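Side-chain contacts in L-Ala-D/L-Glu epimerase, a muconate lactonizing enzyme (Klebsiella pneumoniae subsp. pneumoniae MGH 78578, PDB 3FCP), which is a magnesium-binding member of the enolase superfamily, pairing an N-terminal capping domain with a TIM-type barrel domain: residues Ser69-His74 and Lys100-Ala105; Ile37-Leu40 and Ile46-Ile49; Asp86-Leu91 and Ala108-Leu113. All coordinates share one frame; numbering follows the deposited sequence.

All three contacts lie in the N-terminal domain, and none is a surface contact. Contacts 1 and 3 are buried and share helix 103-121: helix 65-80 meets its first turn in contact 1, and helix 88-98 meets its middle in contact 3. Contact 2 is partly buried and lies within the antiparallel sheet, whose Leu-40 face touches Leu-113 of contact 3. Backbone hydrogen bonds carry the strand pair; the helices meet mainly through alanine methyls, an isoleucine branch and an asparagine oxygen in contact 1, and leucines and the aliphatic part of a glutamate in contact 3. The Asn-102 amide bonds to a loop and a second subunit, the Glu-110 carboxylate to Asn-282 and Ser-283.

Contact 1: residues Ser69-His74 and Lys100-Ala105; sequences SSAITH and KGNTFA
Ala-71 and Ala-105 face each other across the helix interface, and their CB atoms, 3.8 Å apart, make the closest apolar approach of the contact. Both CA-CB bonds point at the opposing segment, and such short side chains let the backbones come near: the CA atoms of Ile-72 and Ala-105 are 6.1 Å apart. Ile-72 adds the second apolar touch from alongside, its CG1 lying 4.0 Å from Ala-105 CB. With CG1 anti to the carbonyl carbon (chi1 -66°), this branch is brought to the alanine although the CA-CB bond does not aim at it; the isoleucine also packs on Ile-10 and Ser-12 of strand 7-17.

The polar element is Asn-102, whose OD1 rests against the methyl of Ala-71 at 3.6 Å, a packing contact. The other end of the same amide is held firmly. Its ND2 donates to Lys-100 O over 2.9 Å in a nearly straight bond of 170°, with the acceptor in the amide plane, and it also bonds to Val-62 O of a second subunit. Together these two bonds should fix the rotation of the amide and present its oxygen to the alanine.

Asn-102 occupies the N-cap position of helix 103-121 without a side-chain capping bond; its amide is turned to the preceding loop and the subunit interface. Close alanine-mediated helix packing, with Ala-105 also resting on Leu-76, thus joins helices 65-80 and 103-121 in the alpha-beta capping domain of the enolase superfamily.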
ATOM      1  N   SER A  69      -6.788  40.624 -16.206  1.00 26.90           N
ATOM      2  CA  SER A  69      -6.396  41.820 -16.948  1.00 28.50           C
ATOM      3  C   SER A  69      -5.098  42.383 -16.354  1.00 27.49           C
ATOM      4  O   SER A  69      -4.177  42.780 -17.075  1.00 26.84           O
ATOM      5  CB  SER A  69      -7.519  42.862 -16.864  1.00 29.46           C
ATOM      6  OG  SER A  69      -7.135  44.085 -17.451  1.00 31.98           O
ATOM      7  N   SER A  70      -5.034  42.406 -15.030  1.00 27.68           N
ATOM      8  CA  SER A  70      -3.861  42.889 -14.314  1.00 28.41           C
ATOM      9  C   SER A  70      -2.618  42.067 -14.664  1.00 26.21           C
ATOM     10  O   SER A  70      -1.558  42.625 -14.926  1.00 26.15           O
ATOM     11  CB  SER A  70      -4.115  42.820 -12.803  1.00 31.16           C
ATOM     12  OG  SER A  70      -2.922  43.046 -12.076  1.00 34.11           O
ATOM     13  N   ALA A  71      -2.750  40.742 -14.665  1.00 25.45           N
ATOM     14  CA  ALA A  71      -1.626  39.864 -14.990  1.00 25.83           C
ATOM     15  C   ALA A  71      -1.099  40.173 -16.393  1.00 25.99           C
ATOM     16  O   ALA A  71       0.107  40.241 -16.612  1.00 24.81           O
ATOM     17  CB  ALA A  71      -2.052  38.405 -14.902  1.00 22.83           C
ATOM     18  N   ILE A  72      -2.012  40.371 -17.336  1.00 26.21           N
ATOM     19  CA  ILE A  72      -1.628  40.675 -18.710  1.00 27.63           C
ATOM     20  C   ILE A  72      -0.933  42.032 -18.836  1.00 28.57           C
ATOM     21  O   ILE A  72       0.143  42.138 -19.423  1.00 28.04           O
ATOM     22  CB  ILE A  72      -2.865  40.648 -19.636  1.00 27.79           C
ATOM     23  CG1 ILE A  72      -3.401  39.217 -19.716  1.00 26.99           C
ATOM     24  CG2 ILE A  72      -2.502  41.188 -21.027  1.00 27.16           C
ATOM     25  CD1 ILE A  72      -4.748  39.086 -20.391  1.00 29.04           C
ATOM     26  N   THR A  73      -1.549  43.064 -18.273  1.00 29.78           N
ATOM     27  CA  THR A  73      -1.003  44.419 -18.340  1.00 30.60           C
ATOM     28  C   THR A  73       0.324  44.626 -17.611  1.00 30.51           C
ATOM     29  O   THR A  73       1.302  45.073 -18.208  1.00 28.14           O
ATOM     30  CB  THR A  73      -2.008  45.453 -17.775  1.00 30.39           C
ATOM     31  OG1 THR A  73      -3.227  45.397 -18.528  1.00 33.03           O
ATOM     32  CG2 THR A  73      -1.426  46.874 -17.862  1.00 31.85           C
ATOM     33  N   HIS A  74       0.356  44.290 -16.325  1.00 31.32           N
ATOM     34  CA  HIS A  74       1.550  44.503 -15.511  1.00 32.01           C
ATOM     35  C   HIS A  74       2.686  43.499 -15.576  1.00 30.07           C
ATOM     36  O   HIS A  74       3.828  43.859 -15.298  1.00 29.87           O
ATOM     37  CB  HIS A  74       1.158  44.661 -14.044  1.00 35.58           C
ATOM     38  CG  HIS A  74       0.315  45.864 -13.770  1.00 42.72           C
ATOM     39  ND1 HIS A  74      -1.038  45.899 -14.027  1.00 46.06           N
ATOM     40  CD2 HIS A  74       0.638  47.083 -13.276  1.00 43.73           C
ATOM     41  CE1 HIS A  74      -1.514  47.088 -13.701  1.00 46.54           C
ATOM     42  NE2 HIS A  74      -0.517  47.825 -13.244  1.00 46.38           N
ATOM     43  N   LYS A 100       3.921  32.493 -11.851  1.00 24.86           N
ATOM     44  CA  LYS A 100       3.335  31.319 -11.214  1.00 24.49           C
ATOM     45  C   LYS A 100       1.828  31.370 -11.455  1.00 22.93           C
ATOM     46  O   LYS A 100       1.231  32.449 -11.431  1.00 23.03           O
ATOM     47  CB  LYS A 100       3.600  31.332  -9.702  1.00 25.87           C
ATOM     48  CG  LYS A 100       5.064  31.283  -9.303  1.00 29.31           C
ATOM     49  CD  LYS A 100       5.713  29.958  -9.692  1.00 32.44           C
ATOM     50  CE  LYS A 100       7.129  29.864  -9.131  1.00 34.56           C
ATOM     51  NZ  LYS A 100       7.781  28.563  -9.442  1.00 36.44           N
ATOM     52  N   GLY A 101       1.224  30.210 -11.689  1.00 22.34           N
ATOM     53  CA  GLY A 101      -0.209  30.148 -11.923  1.00 22.17           C
ATOM     54  C   GLY A 101      -0.694  31.108 -13.000  1.00 23.88           C
ATOM     55  O   GLY A 101      -0.070  31.232 -14.061  1.00 23.61           O
ATOM     56  N   ASN A 102      -1.811  31.784 -12.733  1.00 22.36           N
ATOM     57  CA  ASN A 102      -2.382  32.736 -13.678  1.00 22.53           C
ATOM     58  C   ASN A 102      -2.549  32.094 -15.053  1.00 22.93           C
ATOM     59  O   ASN A 102      -2.217  32.696 -16.080  1.00 22.38           O
ATOM     60  CB  ASN A 102      -1.482  33.971 -13.766  1.00 23.16           C
ATOM     61  CG  ASN A 102      -1.598  34.860 -12.540  1.00 26.03           C
ATOM     62  OD1 ASN A 102      -2.433  35.766 -12.496  1.00 25.51           O
ATOM     63  ND2 ASN A 102      -0.773  34.591 -11.528  1.00 23.09           N
ATOM     64  N   THR A 103      -3.066  30.868 -15.057  1.00 21.28           N
ATOM     65  CA  THR A 103      -3.275  30.111 -16.286  1.00 21.87           C
ATOM     66  C   THR A 103      -4.321  30.734 -17.215  1.00 22.13           C
ATOM     67  O   THR A 103      -4.266  30.545 -18.433  1.00 20.40           O
ATOM     68  CB  THR A 103      -3.684  28.649 -15.966  1.00 21.80           C
ATOM     69  OG1 THR A 103      -4.876  28.647 -15.167  1.00 20.62           O
ATOM     70  CG2 THR A 103      -2.569  27.934 -15.201  1.00 22.34           C
ATOM     71  N   PHE A 104      -5.280  31.460 -16.644  1.00 22.80           N
ATOM     72  CA  PHE A 104      -6.310  32.103 -17.452  1.00 22.79           C
ATOM     73  C   PHE A 104      -5.650  33.179 -18.323  1.00 22.43           C
ATOM     74  O   PHE A 104      -5.882  33.239 -19.532  1.00 21.42           O
ATOM     75  CB  PHE A 104      -7.394  32.728 -16.560  1.00 22.31           C
ATOM     76  CG  PHE A 104      -8.438  31.740 -16.079  1.00 23.87           C
ATOM     77  CD1 PHE A 104      -9.784  31.929 -16.390  1.00 25.50           C
ATOM     78  CD2 PHE A 104      -8.076  30.631 -15.317  1.00 23.10           C
ATOM     79  CE1 PHE A 104     -10.762  31.023 -15.948  1.00 24.25           C
ATOM     80  CE2 PHE A 104      -9.039  29.716 -14.867  1.00 25.52           C
ATOM     81  CZ  PHE A 104     -10.387  29.913 -15.182  1.00 25.79           C
ATOM     82  N   ALA A 105      -4.823  34.018 -17.702  1.00 21.52           N
ATOM     83  CA  ALA A 105      -4.109  35.070 -18.422  1.00 21.82           C
ATOM     84  C   ALA A 105      -3.177  34.437 -19.465  1.00 20.94           C
ATOM     85  O   ALA A 105      -3.116  34.884 -20.604  1.00 20.84           O
ATOM     86  CB  ALA A 105      -3.302  35.920 -17.443  1.00 20.72           C
TER

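Contact 2: residues Ile37-Leu40 and Ile46-Ile49; sequences IVRL and ICGI
Leu-40 and Gly-48 are joined by two backbone hydrogen bonds, the pattern of an antiparallel hydrogen-bonded pair. Leu-40 N donates to Gly-48 O over 2.8 Å, almost straight at 174°, while Gly-48 N returns a more bent bond of 155° to Leu-40 O. The next pair along, Arg-39 with Ile-49, is non-hydrogen-bonded, and there the CA atoms close to 4.5 Å.

CA-H...O contacts supplement the conventional bonds, two of them at the same carbonyl oxygens. Ile-49 CA approaches Val-38 O at 3.1 Å, and Cys-47 CA comes as near to Leu-40 O, which therefore receives both an amide and a CA-H from the same strand. Arg-39 CA makes a longer contact of this kind with Gly-48 O.

Side-chain packing is modest and divides between the sheet faces. On the face of Arg-39 and Ile-49, the aliphatic base of the arginine lies alongside its neighbours: CG is 4.3 Å from Ile-49 CG2 and 4.2 Å from Cys-47 CB. Ile-49 CB lies by Val-38 O at 3.5 Å, while the end of its side chain leads away from the facing strand. The CG of Arg-39 is anti to the backbone N, and a bend at chi3 (59°) turns the guanidinium group, whose NE forms a salt bridge with Glu-11 on the adjoining strand 7-17. On the other face Leu-40 packs on Ile-10 and on Leu-113 of helix 103-121; its cross-strand partner is a glycine.

Two helix side chains bond directly to the backbone of strand 47-53: Asp-115 accepts from Ile-49 N and Lys-119 donates to Cys-47 O. The pairing is that of a beta hairpin, strands 33-42 and 47-53, within the three-stranded antiparallel sheet of the enolase-type N-terminal domain.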
ATOM      1  N   ILE A  37     -10.312  40.159 -23.377  1.00 22.22           N
ATOM      2  CA  ILE A  37      -9.848  39.970 -24.736  1.00 23.19           C
ATOM      3  C   ILE A  37      -8.461  40.567 -24.910  1.00 24.08           C
ATOM      4  O   ILE A  37      -8.148  41.627 -24.359  1.00 25.63           O
ATOM      5  CB  ILE A  37     -10.830  40.641 -25.739  1.00 24.31           C
ATOM      6  CG1 ILE A  37     -12.212  39.990 -25.623  1.00 22.52           C
ATOM      7  CG2 ILE A  37     -10.296  40.543 -27.164  1.00 21.38           C
ATOM      8  CD1 ILE A  37     -12.241  38.518 -25.967  1.00 22.34           C
ATOM      9  N   VAL A  38      -7.632  39.880 -25.679  1.00 25.36           N
ATOM     10  CA  VAL A  38      -6.282  40.346 -25.930  1.00 27.30           C
ATOM     11  C   VAL A  38      -5.983  40.399 -27.419  1.00 26.37           C
ATOM     12  O   VAL A  38      -6.478  39.582 -28.197  1.00 25.22           O
ATOM     13  CB  VAL A  38      -5.238  39.423 -25.240  1.00 30.72           C
ATOM     14  CG1 VAL A  38      -5.484  37.978 -25.631  1.00 33.92           C
ATOM     15  CG2 VAL A  38      -3.826  39.825 -25.643  1.00 33.29           C
ATOM     16  N   ARG A  39      -5.192  41.391 -27.811  1.00 26.55           N
ATOM     17  CA  ARG A  39      -4.752  41.520 -29.193  1.00 26.04           C
ATOM     18  C   ARG A  39      -3.246  41.700 -29.108  1.00 26.02           C
ATOM     19  O   ARG A  39      -2.750  42.629 -28.470  1.00 26.01           O
ATOM     20  CB  ARG A  39      -5.381  42.723 -29.898  1.00 28.51           C
ATOM     21  CG  ARG A  39      -4.901  42.862 -31.349  1.00 29.14           C
ATOM     22  CD  ARG A  39      -5.729  43.865 -32.126  1.00 31.76           C
ATOM     23  NE  ARG A  39      -5.695  45.186 -31.514  1.00 35.85           N
ATOM     24  CZ  ARG A  39      -6.532  46.170 -31.826  1.00 38.78           C
ATOM     25  NH1 ARG A  39      -7.467  45.974 -32.745  1.00 39.06           N
ATOM     26  NH2 ARG A  39      -6.443  47.342 -31.210  1.00 39.69           N
ATOM     27  N   LEU A  40      -2.518  40.785 -29.734  1.00 26.34           N
ATOM     28  CA  LEU A  40      -1.070  40.834 -29.727  1.00 27.07           C
ATOM     29  C   LEU A  40      -0.592  41.209 -31.119  1.00 27.61           C
ATOM     30  O   LEU A  40      -0.973  40.578 -32.105  1.00 27.00           O
ATOM     31  CB  LEU A  40      -0.512  39.470 -29.307  1.00 27.04           C
ATOM     32  CG  LEU A  40       1.002  39.334 -29.110  1.00 27.70           C
ATOM     33  CD1 LEU A  40       1.284  38.172 -28.155  1.00 27.52           C
ATOM     34  CD2 LEU A  40       1.687  39.121 -30.452  1.00 27.80           C
ATOM     35  N   ILE A  46       1.418  41.322 -38.178  1.00 25.02           N
ATOM     36  CA  ILE A  46       0.380  40.328 -37.929  1.00 25.94           C
ATOM     37  C   ILE A  46      -0.130  40.412 -36.491  1.00 25.89           C
ATOM     38  O   ILE A  46       0.648  40.564 -35.550  1.00 24.74           O
ATOM     39  CB  ILE A  46       0.901  38.900 -38.213  1.00 26.72           C
ATOM     40  CG1 ILE A  46       1.190  38.753 -39.709  1.00 25.95           C
ATOM     41  CG2 ILE A  46      -0.118  37.863 -37.763  1.00 26.20           C
ATOM     42  CD1 ILE A  46       1.768  37.409 -40.113  1.00 28.65           C
ATOM     43  N   CYS A  47      -1.448  40.343 -36.329  1.00 25.09           N
ATOM     44  CA  CYS A  47      -2.046  40.388 -35.003  1.00 27.38           C
ATOM     45  C   CYS A  47      -2.722  39.063 -34.680  1.00 25.91           C
ATOM     46  O   CYS A  47      -3.214  38.368 -35.572  1.00 26.74           O
ATOM     47  CB  CYS A  47      -3.084  41.510 -34.903  1.00 30.04           C
ATOM     48  SG  CYS A  47      -2.406  43.187 -34.959  1.00 38.63           S
ATOM     49  N   GLY A  48      -2.737  38.724 -33.395  1.00 25.35           N
ATOM     50  CA  GLY A  48      -3.375  37.502 -32.943  1.00 23.72           C
ATOM     51  C   GLY A  48      -4.287  37.882 -31.793  1.00 24.58           C
ATOM     52  O   GLY A  48      -3.969  38.805 -31.040  1.00 23.29           O
ATOM     53  N   ILE A  49      -5.425  37.209 -31.655  1.00 22.72           N
ATOM     54  CA  ILE A  49      -6.322  37.538 -30.557  1.00 22.50           C
ATOM     55  C   ILE A  49      -6.552  36.343 -29.646  1.00 21.77           C
ATOM     56  O   ILE A  49      -6.373  35.188 -30.045  1.00 22.16           O
ATOM     57  CB  ILE A  49      -7.697  38.066 -31.054  1.00 23.53           C
ATOM     58  CG1 ILE A  49      -8.354  37.046 -31.982  1.00 23.75           C
ATOM     59  CG2 ILE A  49      -7.516  39.421 -31.737  1.00 25.61           C
ATOM     60  CD1 ILE A  49      -9.759  37.443 -32.425  1.00 26.70           C
TER

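Contact 3: residues Asp86-Leu91 and Ala108-Leu113; sequences DNLNAL and AIETAL
Leu-113 gives up the most surface here, closely followed by Leu-88, and its branched end receives both leucines of the facing helix. Leu-91 comes closest: its CD1 sits against the fork of Leu-113, 3.7 Å from CD1 and 3.8 Å from CD2, the two side chains meeting at a slant. The CA-CB bonds of both residues point at the facing helix, and both methyls of Leu-113 meet Leu-91 CD1.

Leu-88 reaches in from the first turn of helix 88-98. Its CA-CB bond does not aim at the other helix, but with CG anti to the backbone N (chi1 -171°) its end comes nearer. Its CD1 lies 4.1 Å from Leu-113 CD1 and 4.0 Å from Glu-110 CG, so one methyl bridges two residues almost a turn apart on helix 103-121. Here, in the N-terminal domain of an enolase-superfamily protein, the leucines join helix 88-98 to helix 103-121, the next helix in the chain, and Leu-91 also packs on Leu-80 of helix 65-80.

Glu-110 crosses Leu-88 at about a right angle and contributes only its aliphatic part. Its extended chain carries the carboxylate past the leucine to Asn-282 N and Ser-283 OG, which bond to separate oxygens of this buried group. Just ahead of Leu-88, Asn-87 is the N-cap: its OD1 accepts from Ala-90 N at 2.9 Å, with the donor above the carbonyl plane, while its ND2 bonds to Ala-132 O of a third subunit.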
ATOM      1  N   ASP A  86       7.228  33.706 -32.681  1.00 28.92           N
ATOM      2  CA  ASP A  86       6.975  32.453 -33.389  1.00 29.62           C
ATOM      3  C   ASP A  86       7.389  31.208 -32.608  1.00 29.17           C
ATOM      4  O   ASP A  86       7.024  30.092 -32.974  1.00 30.43           O
ATOM      5  CB  ASP A  86       7.750  32.465 -34.702  1.00 30.10           C
ATOM      6  CG  ASP A  86       9.238  32.655 -34.475  1.00 32.23           C
ATOM      7  OD1 ASP A  86       9.621  33.721 -33.945  1.00 34.96           O
ATOM      8  OD2 ASP A  86      10.021  31.742 -34.804  1.00 33.65           O
ATOM      9  N   ASN A  87       8.159  31.396 -31.544  1.00 27.45           N
ATOM     10  CA  ASN A  87       8.655  30.270 -30.762  1.00 25.50           C
ATOM     11  C   ASN A  87       7.815  30.030 -29.508  1.00 25.38           C
ATOM     12  O   ASN A  87       8.165  30.503 -28.426  1.00 22.93           O
ATOM     13  CB  ASN A  87      10.113  30.537 -30.370  1.00 26.13           C
ATOM     14  CG  ASN A  87      10.847  29.278 -29.955  1.00 25.76           C
ATOM     15  OD1 ASN A  87      10.299  28.424 -29.264  1.00 25.76           O
ATOM     16  ND2 ASN A  87      12.103  29.165 -30.366  1.00 26.86           N
ATOM     17  N   LEU A  88       6.712  29.297 -29.652  1.00 22.46           N
ATOM     18  CA  LEU A  88       5.842  29.035 -28.512  1.00 24.91           C
ATOM     19  C   LEU A  88       6.534  28.319 -27.343  1.00 23.45           C
ATOM     20  O   LEU A  88       6.252  28.614 -26.187  1.00 23.73           O
ATOM     21  CB  LEU A  88       4.613  28.236 -28.953  1.00 25.33           C
ATOM     22  CG  LEU A  88       3.518  28.074 -27.888  1.00 27.65           C
ATOM     23  CD1 LEU A  88       3.181  29.419 -27.256  1.00 28.41           C
ATOM     24  CD2 LEU A  88       2.282  27.465 -28.532  1.00 28.57           C
ATOM     25  N   ASN A  89       7.433  27.383 -27.633  1.00 22.61           N
ATOM     26  CA  ASN A  89       8.129  26.675 -26.558  1.00 23.90           C
ATOM     27  C   ASN A  89       8.985  27.634 -25.733  1.00 23.86           C
ATOM     28  O   ASN A  89       8.940  27.604 -24.503  1.00 23.45           O
ATOM     29  CB  ASN A  89       8.995  25.541 -27.118  1.00 23.98           C
ATOM     30  CG  ASN A  89       8.167  24.374 -27.615  1.00 24.96           C
ATOM     31  OD1 ASN A  89       7.107  24.081 -27.062  1.00 23.69           O
ATOM     32  ND2 ASN A  89       8.655  23.684 -28.653  1.00 23.83           N
ATOM     33  N   ALA A  90       9.747  28.494 -26.407  1.00 22.96           N
ATOM     34  CA  ALA A  90      10.590  29.462 -25.711  1.00 24.05           C
ATOM     35  C   ALA A  90       9.730  30.447 -24.916  1.00 23.79           C
ATOM     36  O   ALA A  90      10.045  30.767 -23.773  1.00 24.64           O
ATOM     37  CB  ALA A  90      11.474  30.228 -26.711  1.00 24.33           C
ATOM     38  N   LEU A  91       8.644  30.923 -25.521  1.00 24.81           N
ATOM     39  CA  LEU A  91       7.754  31.874 -24.852  1.00 25.31           C
ATOM     40  C   LEU A  91       7.064  31.254 -23.635  1.00 24.53           C
ATOM     41  O   LEU A  91       6.898  31.907 -22.601  1.00 23.41           O
ATOM     42  CB  LEU A  91       6.701  32.401 -25.837  1.00 24.65           C
ATOM     43  CG  LEU A  91       7.240  33.347 -26.925  1.00 25.64           C
ATOM     44  CD1 LEU A  91       6.209  33.525 -28.024  1.00 25.59           C
ATOM     45  CD2 LEU A  91       7.603  34.690 -26.303  1.00 26.06           C
ATOM     46  N   ALA A 108      -5.020  33.227 -22.637  1.00 20.89           N
ATOM     47  CA  ALA A 108      -5.397  34.279 -23.583  1.00 21.68           C
ATOM     48  C   ALA A 108      -4.191  34.618 -24.459  1.00 21.24           C
ATOM     49  O   ALA A 108      -4.314  34.768 -25.674  1.00 21.78           O
ATOM     50  CB  ALA A 108      -5.876  35.527 -22.833  1.00 21.40           C
ATOM     51  N   ILE A 109      -3.023  34.734 -23.834  1.00 19.92           N
ATOM     52  CA  ILE A 109      -1.794  35.049 -24.559  1.00 21.73           C
ATOM     53  C   ILE A 109      -1.369  33.920 -25.505  1.00 21.39           C
ATOM     54  O   ILE A 109      -0.990  34.168 -26.654  1.00 19.53           O
ATOM     55  CB  ILE A 109      -0.622  35.327 -23.579  1.00 23.38           C
ATOM     56  CG1 ILE A 109      -0.922  36.575 -22.742  1.00 23.86           C
ATOM     57  CG2 ILE A 109       0.685  35.481 -24.358  1.00 22.78           C
ATOM     58  CD1 ILE A 109      -1.104  37.846 -23.563  1.00 26.37           C
ATOM     59  N   GLU A 110      -1.416  32.682 -25.021  1.00 21.04           N
ATOM     60  CA  GLU A 110      -1.024  31.543 -25.847  1.00 21.94           C
ATOM     61  C   GLU A 110      -1.950  31.448 -27.051  1.00 21.68           C
ATOM     62  O   GLU A 110      -1.518  31.135 -28.164  1.00 20.60           O
ATOM     63  CB  GLU A 110      -1.081  30.237 -25.041  1.00 21.56           C
ATOM     64  CG  GLU A 110      -0.499  29.049 -25.780  1.00 24.10           C
ATOM     65  CD  GLU A 110      -0.516  27.769 -24.963  1.00 23.89           C
ATOM     66  OE1 GLU A 110      -1.486  26.995 -25.075  1.00 24.42           O
ATOM     67  OE2 GLU A 110       0.445  27.545 -24.203  1.00 24.31           O
ATOM     68  N   THR A 111      -3.230  31.728 -26.826  1.00 22.39           N
ATOM     69  CA  THR A 111      -4.212  31.677 -27.900  1.00 21.89           C
ATOM     70  C   THR A 111      -3.863  32.705 -28.973  1.00 23.63           C
ATOM     71  O   THR A 111      -3.851  32.394 -30.168  1.00 21.27           O
ATOM     72  CB  THR A 111      -5.632  31.980 -27.373  1.00 23.77           C
ATOM     73  OG1 THR A 111      -6.013  30.976 -26.421  1.00 21.87           O
ATOM     74  CG2 THR A 111      -6.643  31.998 -28.532  1.00 24.24           C
ATOM     75  N   ALA A 112      -3.565  33.925 -28.537  1.00 22.77           N
ATOM     76  CA  ALA A 112      -3.229  35.001 -29.462  1.00 23.51           C
ATOM     77  C   ALA A 112      -1.954  34.677 -30.236  1.00 24.15           C
ATOM     78  O   ALA A 112      -1.867  34.929 -31.444  1.00 23.71           O
ATOM     79  CB  ALA A 112      -3.071  36.324 -28.696  1.00 22.04           C
ATOM     80  N   LEU A 113      -0.966  34.121 -29.540  1.00 24.04           N
ATOM     81  CA  LEU A 113       0.297  33.752 -30.169  1.00 23.77           C
ATOM     82  C   LEU A 113       0.039  32.716 -31.255  1.00 24.51           C
ATOM     83  O   LEU A 113       0.607  32.801 -32.351  1.00 24.97           O
ATOM     84  CB  LEU A 113       1.274  33.177 -29.132  1.00 23.77           C
ATOM     85  CG  LEU A 113       1.900  34.198 -28.178  1.00 23.58           C
ATOM     86  CD1 LEU A 113       2.620  33.483 -27.039  1.00 22.39           C
ATOM     87  CD2 LEU A 113       2.863  35.086 -28.963  1.00 23.00           C
TER